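Local structure of malonyl CoA-acyl carrier protein transacylase (Mycobacterium tuberculosis, 2QC3) at residues Thr255-Phe269 against Ile278-Val291. The protein catalyses the transfer of the malonyl group from malonyl-CoA to holo acyl carrier protein, a step of fatty acid biosynthesis. Sequence-based numbering, arbitrary orientation.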
# COMPACT_ATOMS: atom_id res chain seq x y z
N THR A 255 -0.61 -8.69 9.87
CA THR A 255 -1.88 -9.00 10.50
C THR A 255 -1.67 -9.88 11.72
O THR A 255 -2.41 -9.78 12.70
CB THR A 255 -2.83 -9.69 9.52
OG1 THR A 255 -2.94 -8.92 8.32
CG2 THR A 255 -4.20 -9.82 10.15
N ALA A 256 -0.66 -10.75 11.66
CA ALA A 256 -0.34 -11.63 12.78
C ALA A 256 0.07 -10.75 13.96
O ALA A 256 -0.25 -11.04 15.11
CB ALA A 256 0.80 -12.58 12.40
N THR A 257 0.77 -9.66 13.66
CA THR A 257 1.20 -8.74 14.71
C THR A 257 0.01 -7.97 15.28
O THR A 257 -0.03 -7.66 16.47
CB THR A 257 2.24 -7.74 14.17
OG1 THR A 257 3.42 -8.46 13.77
CG2 THR A 257 2.61 -6.72 15.25
N LEU A 258 -0.97 -7.67 14.43
CA LEU A 258 -2.16 -6.96 14.88
C LEU A 258 -2.89 -7.83 15.90
O LEU A 258 -3.40 -7.35 16.91
CB LEU A 258 -3.09 -6.66 13.70
CG LEU A 258 -2.52 -5.71 12.64
CD1 LEU A 258 -3.50 -5.58 11.47
CD2 LEU A 258 -2.26 -4.34 13.27
N ARG A 259 -2.92 -9.13 15.62
CA ARG A 259 -3.57 -10.10 16.49
C ARG A 259 -2.90 -10.06 17.87
O ARG A 259 -3.57 -10.11 18.90
CB ARG A 259 -3.45 -11.50 15.88
CG ARG A 259 -4.50 -12.49 16.35
CD ARG A 259 -4.31 -13.86 15.72
NE ARG A 259 -4.00 -13.76 14.29
CZ ARG A 259 -3.87 -14.81 13.48
NH1 ARG A 259 -4.03 -16.04 13.95
NH2 ARG A 259 -3.57 -14.63 12.20
N GLU A 260 -1.57 -9.97 17.87
CA GLU A 260 -0.81 -9.91 19.11
C GLU A 260 -1.29 -8.77 20.01
O GLU A 260 -1.34 -8.90 21.23
CB GLU A 260 0.68 -9.73 18.82
CG GLU A 260 1.40 -11.01 18.46
CD GLU A 260 2.87 -10.76 18.14
OE1 GLU A 260 3.51 -10.00 18.89
OE2 GLU A 260 3.37 -11.34 17.16
N HIS A 261 -1.63 -7.64 19.39
CA HIS A 261 -2.12 -6.49 20.13
C HIS A 261 -3.61 -6.65 20.39
O HIS A 261 -4.23 -7.61 19.94
CB HIS A 261 -1.88 -5.21 19.33
CG HIS A 261 -0.43 -4.88 19.14
ND1 HIS A 261 0.47 -5.77 18.59
CD2 HIS A 261 0.27 -3.76 19.43
CE1 HIS A 261 1.67 -5.21 18.56
NE2 HIS A 261 1.57 -3.99 19.06
N THR A 262 -4.19 -5.71 21.13
CA THR A 262 -5.61 -5.77 21.44
C THR A 262 -6.38 -4.91 20.46
O THR A 262 -7.07 -3.96 20.85
CB THR A 262 -5.89 -5.28 22.88
OG1 THR A 262 -5.04 -6.00 23.79
CG2 THR A 262 -7.34 -5.53 23.26
N VAL A 263 -6.25 -5.22 19.18
CA VAL A 263 -6.96 -4.48 18.15
C VAL A 263 -8.45 -4.71 18.36
O VAL A 263 -8.93 -5.84 18.26
CB VAL A 263 -6.56 -4.93 16.73
CG1 VAL A 263 -6.66 -6.44 16.62
CG2 VAL A 263 -7.45 -4.26 15.70
N THR A 264 -9.18 -3.64 18.64
CA THR A 264 -10.61 -3.75 18.89
C THR A 264 -11.46 -3.24 17.73
O THR A 264 -12.69 -3.34 17.76
CB THR A 264 -10.99 -2.98 20.16
OG1 THR A 264 -10.82 -1.57 19.95
CG2 THR A 264 -10.11 -3.43 21.32
N ALA A 265 -10.81 -2.70 16.71
CA ALA A 265 -11.52 -2.20 15.55
C ALA A 265 -10.55 -2.00 14.39
O ALA A 265 -9.38 -1.68 14.59
CB ALA A 265 -12.21 -0.89 15.89
N ILE A 266 -11.05 -2.21 13.17
CA ILE A 266 -10.22 -2.05 11.98
C ILE A 266 -10.76 -0.95 11.08
O ILE A 266 -11.95 -0.95 10.74
CB ILE A 266 -10.18 -3.34 11.13
CG1 ILE A 266 -9.71 -4.52 11.98
CG2 ILE A 266 -9.29 -3.12 9.92
CD1 ILE A 266 -8.34 -4.36 12.57
N VAL A 267 -9.90 -0.03 10.69
CA VAL A 267 -10.31 1.04 9.79
C VAL A 267 -9.39 1.01 8.58
O VAL A 267 -8.17 1.10 8.71
CB VAL A 267 -10.20 2.43 10.47
CG1 VAL A 267 -10.68 3.51 9.50
CG2 VAL A 267 -11.01 2.46 11.75
N GLU A 268 -9.99 0.84 7.41
CA GLU A 268 -9.21 0.82 6.18
C GLU A 268 -9.50 2.13 5.47
O GLU A 268 -10.66 2.50 5.28
CB GLU A 268 -9.58 -0.36 5.28
CG GLU A 268 -9.05 -0.25 3.85
CD GLU A 268 -9.07 -1.57 3.08
OE1 GLU A 268 -9.94 -2.42 3.35
OE2 GLU A 268 -8.22 -1.75 2.18
N PHE A 269 -8.44 2.83 5.12
CA PHE A 269 -8.56 4.11 4.44
C PHE A 269 -8.77 3.93 2.95
O PHE A 269 -8.49 2.86 2.40
CB PHE A 269 -7.30 4.94 4.69
CG PHE A 269 -7.20 5.50 6.07
CD1 PHE A 269 -6.99 4.67 7.16
CD2 PHE A 269 -7.33 6.87 6.29
CE1 PHE A 269 -6.91 5.18 8.44
CE2 PHE A 269 -7.25 7.39 7.57
CZ PHE A 269 -7.05 6.54 8.65
N ILE A 278 -8.98 -9.12 4.67
CA ILE A 278 -7.85 -9.95 5.03
C ILE A 278 -7.62 -9.87 6.54
O ILE A 278 -7.45 -10.89 7.19
CB ILE A 278 -6.55 -9.51 4.29
CG1 ILE A 278 -6.55 -10.04 2.86
CG2 ILE A 278 -5.33 -10.08 5.00
CD1 ILE A 278 -7.83 -9.79 2.09
N ALA A 279 -7.64 -8.65 7.08
CA ALA A 279 -7.44 -8.43 8.51
C ALA A 279 -8.51 -9.09 9.37
O ALA A 279 -8.23 -9.50 10.50
CB ALA A 279 -7.39 -6.94 8.80
N LYS A 280 -9.73 -9.19 8.85
CA LYS A 280 -10.84 -9.81 9.57
C LYS A 280 -10.56 -11.27 9.87
O LYS A 280 -10.83 -11.75 10.97
CB LYS A 280 -12.12 -9.78 8.73
CG LYS A 280 -12.91 -8.49 8.74
CD LYS A 280 -14.07 -8.63 7.77
CE LYS A 280 -14.99 -7.42 7.80
NZ LYS A 280 -15.75 -7.31 9.05
N ARG A 281 -10.02 -11.97 8.89
CA ARG A 281 -9.74 -13.39 9.02
C ARG A 281 -8.92 -13.78 10.24
O ARG A 281 -9.14 -14.83 10.84
CB ARG A 281 -9.07 -13.92 7.75
CG ARG A 281 -9.09 -15.44 7.64
CD ARG A 281 -8.50 -15.96 6.32
NE ARG A 281 -9.34 -15.68 5.16
CZ ARG A 281 -9.31 -14.56 4.44
NH1 ARG A 281 -8.47 -13.58 4.77
NH2 ARG A 281 -10.11 -14.42 3.40
N GLU A 282 -7.98 -12.93 10.63
CA GLU A 282 -7.14 -13.23 11.79
C GLU A 282 -7.67 -12.55 13.05
O GLU A 282 -7.48 -13.06 14.15
CB GLU A 282 -5.69 -12.79 11.53
CG GLU A 282 -5.15 -13.16 10.15
CD GLU A 282 -5.30 -14.64 9.83
OE1 GLU A 282 -5.11 -15.00 8.65
OE2 GLU A 282 -5.60 -15.43 10.75
N LEU A 283 -8.32 -11.41 12.87
CA LEU A 283 -8.88 -10.67 13.99
C LEU A 283 -10.38 -10.88 14.01
O LEU A 283 -11.15 -9.95 13.79
CB LEU A 283 -8.57 -9.17 13.84
CG LEU A 283 -7.11 -8.80 13.60
CD1 LEU A 283 -7.00 -7.31 13.36
CD2 LEU A 283 -6.26 -9.21 14.79
N ARG A 284 -10.80 -12.11 14.27
CA ARG A 284 -12.22 -12.45 14.29
C ARG A 284 -12.96 -11.79 15.45
O ARG A 284 -12.47 -11.76 16.57
CB ARG A 284 -12.40 -13.96 14.35
CG ARG A 284 -11.81 -14.68 13.15
CD ARG A 284 -11.91 -16.19 13.30
NE ARG A 284 -11.22 -16.88 12.21
CZ ARG A 284 -11.01 -18.19 12.16
NH1 ARG A 284 -11.43 -18.97 13.15
NH2 ARG A 284 -10.36 -18.72 11.13
N GLY A 285 -14.15 -11.28 15.17
CA GLY A 285 -14.94 -10.63 16.20
C GLY A 285 -14.64 -9.15 16.27
O GLY A 285 -15.24 -8.42 17.06
N VAL A 286 -13.71 -8.70 15.43
CA VAL A 286 -13.33 -7.30 15.39
C VAL A 286 -14.04 -6.58 14.25
O VAL A 286 -13.90 -6.95 13.09
CB VAL A 286 -11.80 -7.14 15.18
CG1 VAL A 286 -11.41 -5.66 15.23
CG2 VAL A 286 -11.05 -7.93 16.24
N PRO A 287 -14.83 -5.55 14.57
CA PRO A 287 -15.54 -4.82 13.53
C PRO A 287 -14.58 -4.01 12.65
O PRO A 287 -13.58 -3.47 13.13
CB PRO A 287 -16.49 -3.93 14.32
CG PRO A 287 -15.72 -3.66 15.58
CD PRO A 287 -15.15 -5.02 15.91
N ALA A 288 -14.89 -3.94 11.36
CA ALA A 288 -14.07 -3.20 10.42
C ALA A 288 -14.90 -2.11 9.75
O ALA A 288 -16.12 -2.21 9.63
CB ALA A 288 -13.52 -4.15 9.37
N ARG A 289 -14.22 -1.06 9.31
CA ARG A 289 -14.87 0.06 8.65
C ARG A 289 -14.10 0.42 7.39
O ARG A 289 -12.90 0.72 7.44
CB ARG A 289 -14.94 1.27 9.58
CG ARG A 289 -15.92 1.11 10.74
CD ARG A 289 -17.36 1.07 10.24
NE ARG A 289 -18.32 0.99 11.34
CZ ARG A 289 -19.64 0.93 11.19
NH1 ARG A 289 -20.18 0.96 9.97
NH2 ARG A 289 -20.43 0.86 12.25
N ALA A 290 -14.79 0.39 6.25
CA ALA A 290 -14.20 0.72 4.97
C ALA A 290 -14.51 2.17 4.64
O ALA A 290 -15.64 2.51 4.29
CB ALA A 290 -14.77 -0.19 3.88
N VAL A 291 -13.50 3.04 4.75
CA VAL A 291 -13.70 4.45 4.47
C VAL A 291 -13.64 4.75 2.98
O VAL A 291 -12.58 4.71 2.37
CB VAL A 291 -12.65 5.32 5.19
CG1 VAL A 291 -12.88 6.79 4.87
CG2 VAL A 291 -12.73 5.08 6.69
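Leu283 pushes both of its methyl groups into the 255-269 segment and illustrates how a beta-alpha-beta crossover is sealed beneath its helix. Its CD2 meets CG1 of Val263 at 3.3 Å, while CD1 lies equally near CD1 of Ile266; both are tight for carbon pairs. The side chains of Ile266 and Leu283 cross at about a right angle. With its CG1 beside the backbone N (chi1 -56°), Ile266 also reaches CG1 of Val286, leaving CG2 near CB of Ala279. On the same side of the sheet, its CB lies against CB of Ala288.

The backbones beneath this packing are joined as parallel strands. N of Ile266 donates to O of Pro287 (2.8 Å), and O of Ile266 accepts from N of Arg289. Two residues on, N of Glu268 donates to O of Arg289 (2.9 Å) and O of Glu268 accepts from N of Val291. Val267 points to the other face, where its CG1 meets CG2 of Val291 at 3.8 Å.

At the helical end, CG2 of Thr255 touches CG of Glu282 at 3.5 Å. Arg259 NH2 and Glu282 OE2 are modelled as a salt bridge, but its geometry is doubtful because NH2 is crowded against Glu282.

Farther out, strand 2-7 pairs with the other edge of strand 263-268, while 288-290 is an outermost strand of the parallel sheet within this chain. Glu268 turns its carboxylate to Ser276 and Gly273, and Arg289 pairs with Glu299. The chemistry is thus divided: backbone hydrogen bonds set the strand register, close-packed aliphatic groups seat the crossover helix, and the charged pair lies at the exposed margin.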